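Local coordinates for protein Cif (Cell cycle inhibiting factor) (Escherichia coli, PDB 3EFY) that deamidates a glutamine of host NEDD8, so shutting down cullin-RING ubiquitin ligases and arresting the host cell cycle, at residues Phe31-Leu42 with Asn158-Tyr166. Sequence-based numbering, arbitrary orientation.
Sequences FENEQTLSLEQL and NFSFQLFEY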
# COMPACT_ATOMS: atom_id res chain seq x y z
N PHE A 31 -6.58 5.67 8.11
CA PHE A 31 -7.92 5.51 8.65
C PHE A 31 -8.20 6.32 9.92
O PHE A 31 -9.19 7.01 10.01
CB PHE A 31 -8.19 4.02 8.91
CG PHE A 31 -9.44 3.77 9.68
CD1 PHE A 31 -10.70 3.99 9.10
CD2 PHE A 31 -9.38 3.35 10.98
CE1 PHE A 31 -11.84 3.78 9.79
CE2 PHE A 31 -10.54 3.12 11.70
CZ PHE A 31 -11.78 3.35 11.11
N GLU A 32 -7.31 6.21 10.90
CA GLU A 32 -7.54 6.85 12.17
C GLU A 32 -7.62 8.36 12.13
O GLU A 32 -8.27 8.97 13.01
CB GLU A 32 -6.49 6.41 13.19
CG GLU A 32 -6.63 4.95 13.58
CD GLU A 32 -7.89 4.62 14.39
OE1 GLU A 32 -8.58 5.53 14.92
OE2 GLU A 32 -8.17 3.39 14.52
N ASN A 33 -7.00 8.97 11.14
CA ASN A 33 -6.94 10.43 11.05
C ASN A 33 -7.88 11.08 10.05
O ASN A 33 -7.95 12.31 9.95
CB ASN A 33 -5.51 10.83 10.74
CG ASN A 33 -4.55 10.40 11.80
OD1 ASN A 33 -4.88 10.33 12.97
ND2 ASN A 33 -3.32 10.13 11.37
N GLU A 34 -8.64 10.29 9.28
CA GLU A 34 -9.49 10.87 8.27
C GLU A 34 -10.77 11.42 8.83
O GLU A 34 -11.28 11.01 9.92
CB GLU A 34 -9.80 9.84 7.14
CG GLU A 34 -8.54 9.22 6.51
CD GLU A 34 -7.58 10.19 5.81
OE1 GLU A 34 -7.91 11.39 5.56
OE2 GLU A 34 -6.40 9.78 5.54
N GLN A 35 -11.34 12.35 8.08
CA GLN A 35 -12.63 12.90 8.41
C GLN A 35 -13.71 11.85 8.25
O GLN A 35 -13.65 11.00 7.37
CB GLN A 35 -12.97 14.09 7.55
CG GLN A 35 -11.98 15.27 7.69
CD GLN A 35 -11.89 15.76 9.10
OE1 GLN A 35 -10.83 15.65 9.75
NE2 GLN A 35 -13.01 16.23 9.63
N THR A 36 -14.69 11.92 9.12
CA THR A 36 -15.85 10.98 9.08
C THR A 36 -17.19 11.66 8.88
O THR A 36 -17.39 12.80 9.26
CB THR A 36 -15.87 10.07 10.31
OG1 THR A 36 -16.08 10.84 11.49
CG2 THR A 36 -14.56 9.25 10.45
N LEU A 37 -18.11 10.96 8.24
CA LEU A 37 -19.45 11.41 8.01
C LEU A 37 -20.45 10.52 8.77
O LEU A 37 -20.27 9.28 8.87
CB LEU A 37 -19.84 11.29 6.52
CG LEU A 37 -19.11 12.18 5.50
CD1 LEU A 37 -17.71 11.81 5.28
CD2 LEU A 37 -19.91 12.10 4.18
N SER A 38 -21.49 11.15 9.26
CA SER A 38 -22.68 10.47 9.75
C SER A 38 -23.51 10.01 8.58
O SER A 38 -23.33 10.45 7.46
CB SER A 38 -23.53 11.38 10.64
OG SER A 38 -24.00 12.48 9.88
N LEU A 39 -24.48 9.16 8.84
CA LEU A 39 -25.41 8.78 7.78
C LEU A 39 -26.16 9.98 7.21
O LEU A 39 -26.30 10.10 6.00
CB LEU A 39 -26.44 7.78 8.32
CG LEU A 39 -27.40 7.24 7.28
CD1 LEU A 39 -26.77 6.64 5.99
CD2 LEU A 39 -28.32 6.21 8.00
N GLU A 40 -26.61 10.88 8.06
CA GLU A 40 -27.34 12.05 7.56
C GLU A 40 -26.46 12.87 6.64
O GLU A 40 -26.90 13.31 5.57
CB GLU A 40 -27.86 12.88 8.72
CG GLU A 40 -28.26 14.31 8.46
CD GLU A 40 -28.37 15.08 9.79
OE1 GLU A 40 -27.43 15.85 10.14
OE2 GLU A 40 -29.35 14.83 10.50
N GLN A 41 -25.21 13.07 7.04
CA GLN A 41 -24.25 13.75 6.21
C GLN A 41 -24.02 13.05 4.85
O GLN A 41 -23.96 13.67 3.78
CB GLN A 41 -22.95 13.83 6.99
CG GLN A 41 -22.13 14.95 6.74
CD GLN A 41 -20.99 15.07 7.78
OE1 GLN A 41 -20.86 14.28 8.74
NE2 GLN A 41 -20.16 16.08 7.58
N LEU A 42 -23.83 11.73 4.88
CA LEU A 42 -23.63 10.98 3.69
C LEU A 42 -24.87 11.11 2.76
O LEU A 42 -24.72 11.31 1.56
CB LEU A 42 -23.43 9.47 4.03
CG LEU A 42 -23.37 8.59 2.77
CD1 LEU A 42 -22.13 8.91 1.91
CD2 LEU A 42 -23.41 7.12 3.12
N ASN A 158 -24.89 4.11 14.62
CA ASN A 158 -24.56 2.78 14.14
C ASN A 158 -23.46 2.86 13.04
O ASN A 158 -22.49 2.11 13.06
CB ASN A 158 -25.83 2.13 13.57
CG ASN A 158 -26.84 1.78 14.67
OD1 ASN A 158 -27.87 2.46 14.85
ND2 ASN A 158 -26.50 0.75 15.44
N PHE A 159 -23.62 3.83 12.14
CA PHE A 159 -22.73 3.94 10.99
C PHE A 159 -21.73 5.08 11.14
O PHE A 159 -22.06 6.14 11.69
CB PHE A 159 -23.53 4.20 9.71
CG PHE A 159 -24.30 3.01 9.21
CD1 PHE A 159 -23.68 2.06 8.43
CD2 PHE A 159 -25.63 2.87 9.51
CE1 PHE A 159 -24.36 0.96 7.93
CE2 PHE A 159 -26.37 1.76 9.00
CZ PHE A 159 -25.72 0.79 8.23
N SER A 160 -20.54 4.87 10.60
CA SER A 160 -19.54 5.94 10.38
C SER A 160 -18.99 5.71 8.97
O SER A 160 -18.64 4.59 8.62
CB SER A 160 -18.39 5.78 11.36
OG SER A 160 -17.38 6.75 11.20
N PHE A 161 -18.88 6.78 8.19
CA PHE A 161 -18.43 6.70 6.82
C PHE A 161 -17.23 7.58 6.58
O PHE A 161 -17.02 8.59 7.27
CB PHE A 161 -19.52 7.17 5.87
CG PHE A 161 -20.79 6.38 5.96
CD1 PHE A 161 -20.91 5.19 5.24
CD2 PHE A 161 -21.86 6.82 6.73
CE1 PHE A 161 -22.10 4.45 5.31
CE2 PHE A 161 -23.04 6.11 6.77
CZ PHE A 161 -23.15 4.91 6.07
N GLN A 162 -16.43 7.21 5.59
CA GLN A 162 -15.40 8.12 5.01
C GLN A 162 -15.61 8.13 3.51
O GLN A 162 -15.80 7.06 2.89
CB GLN A 162 -13.99 7.66 5.33
CG GLN A 162 -13.73 7.59 6.84
CD GLN A 162 -12.35 7.10 7.18
OE1 GLN A 162 -11.54 6.77 6.29
NE2 GLN A 162 -12.03 7.09 8.49
N LEU A 163 -15.64 9.34 2.92
CA LEU A 163 -15.96 9.48 1.50
C LEU A 163 -14.85 10.29 0.81
O LEU A 163 -14.55 11.43 1.24
CB LEU A 163 -17.27 10.20 1.34
CG LEU A 163 -17.80 10.48 -0.04
CD1 LEU A 163 -18.00 9.17 -0.85
CD2 LEU A 163 -19.13 11.27 0.09
N PHE A 164 -14.28 9.75 -0.24
CA PHE A 164 -13.22 10.39 -0.98
C PHE A 164 -13.44 10.32 -2.49
O PHE A 164 -13.86 9.28 -3.02
CB PHE A 164 -11.87 9.73 -0.72
CG PHE A 164 -11.31 9.90 0.67
CD1 PHE A 164 -11.73 9.08 1.70
CD2 PHE A 164 -10.28 10.79 0.91
CE1 PHE A 164 -11.15 9.18 2.97
CE2 PHE A 164 -9.70 10.88 2.20
CZ PHE A 164 -10.17 10.05 3.21
N GLU A 165 -13.09 11.39 -3.23
CA GLU A 165 -12.96 11.27 -4.67
C GLU A 165 -11.72 10.47 -5.04
O GLU A 165 -10.70 10.57 -4.35
CB GLU A 165 -12.89 12.68 -5.28
CG GLU A 165 -12.87 12.66 -6.80
CD GLU A 165 -12.76 14.03 -7.47
OE1 GLU A 165 -12.91 15.08 -6.76
OE2 GLU A 165 -12.53 14.00 -8.73
N TYR A 166 -11.79 9.65 -6.09
CA TYR A 166 -10.60 9.00 -6.59
C TYR A 166 -10.47 9.18 -8.10
O TYR A 166 -11.46 9.48 -8.77
CB TYR A 166 -10.60 7.52 -6.24
CG TYR A 166 -11.53 6.60 -7.01
CD1 TYR A 166 -11.13 6.00 -8.22
CD2 TYR A 166 -12.80 6.32 -6.54
CE1 TYR A 166 -11.95 5.15 -8.88
CE2 TYR A 166 -13.63 5.46 -7.21
CZ TYR A 166 -13.21 4.86 -8.39
OH TYR A 166 -14.01 3.97 -9.10
O HOH W 1 -14.41 11.41 4.72
O HOH W 2 -24.37 7.88 11.48
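Gln162 reaches from its strand to the backbone of Phe31, its chain passing in turn Gln35, Glu34 and Phe31. CB lies near the carbonyl oxygen of Gln35, and Gln162 CG, anti to its own carbonyl carbon (chi1 -59°), comes closer, 3.5 Å from Gln35 O, with the CG2 methyl of Thr36 beside it. The chain runs straight on from there, setting CD against Glu34 CB. At the end the amide divides its work: Gln162 NE2 donates to Phe31 O at 3.2 Å, meeting a lone pair in the carbonyl plane, while OE1, also beside Glu34 CB, is hydrogen-bonded to the Tyr29 hydroxyl just before the segment. Gripped at both polar atoms, the amide is fixed in rotation; Gln162 NE2 also lies 3.4 Å from Phe31 CD1. Next along, Glu34 crosses Phe164, its OE1 at the ring edge, while OE2 is held by Cys30 N.

The backbones meet more sparingly. This chain is the C-terminal part of Cif, whose family belongs to the papain-like cysteine peptidase clan, and strand 159-166 is an outermost strand of its five-stranded antiparallel sheet. It pairs with strand 54-61 on one side; on the other, Leu37 forms a single antiparallel hydrogen-bonded pair with Phe161, Leu37 N donating to Phe161 O at 2.8 Å and Phe161 N returning to Leu37 O at 2.9 Å. Water continues the seam both ways, linking Gln35 O to Leu163 N and Leu39 N to Phe159 O.

Beyond the bridge Ser38 caps helix 39-47 in a capping box with Gln41. Leu42, in the first helical turn, lies over one face of the Phe161 ring: Leu42 CD2 sits 3.5 Å from the Phe161 centroid, 6° off the normal, a CH-pi contact. Leu39 runs alongside, Leu39 CD1 3.8 Å from Phe161 CE2, and Phe120 of helix 113-124 packs edge-to-face with Phe161.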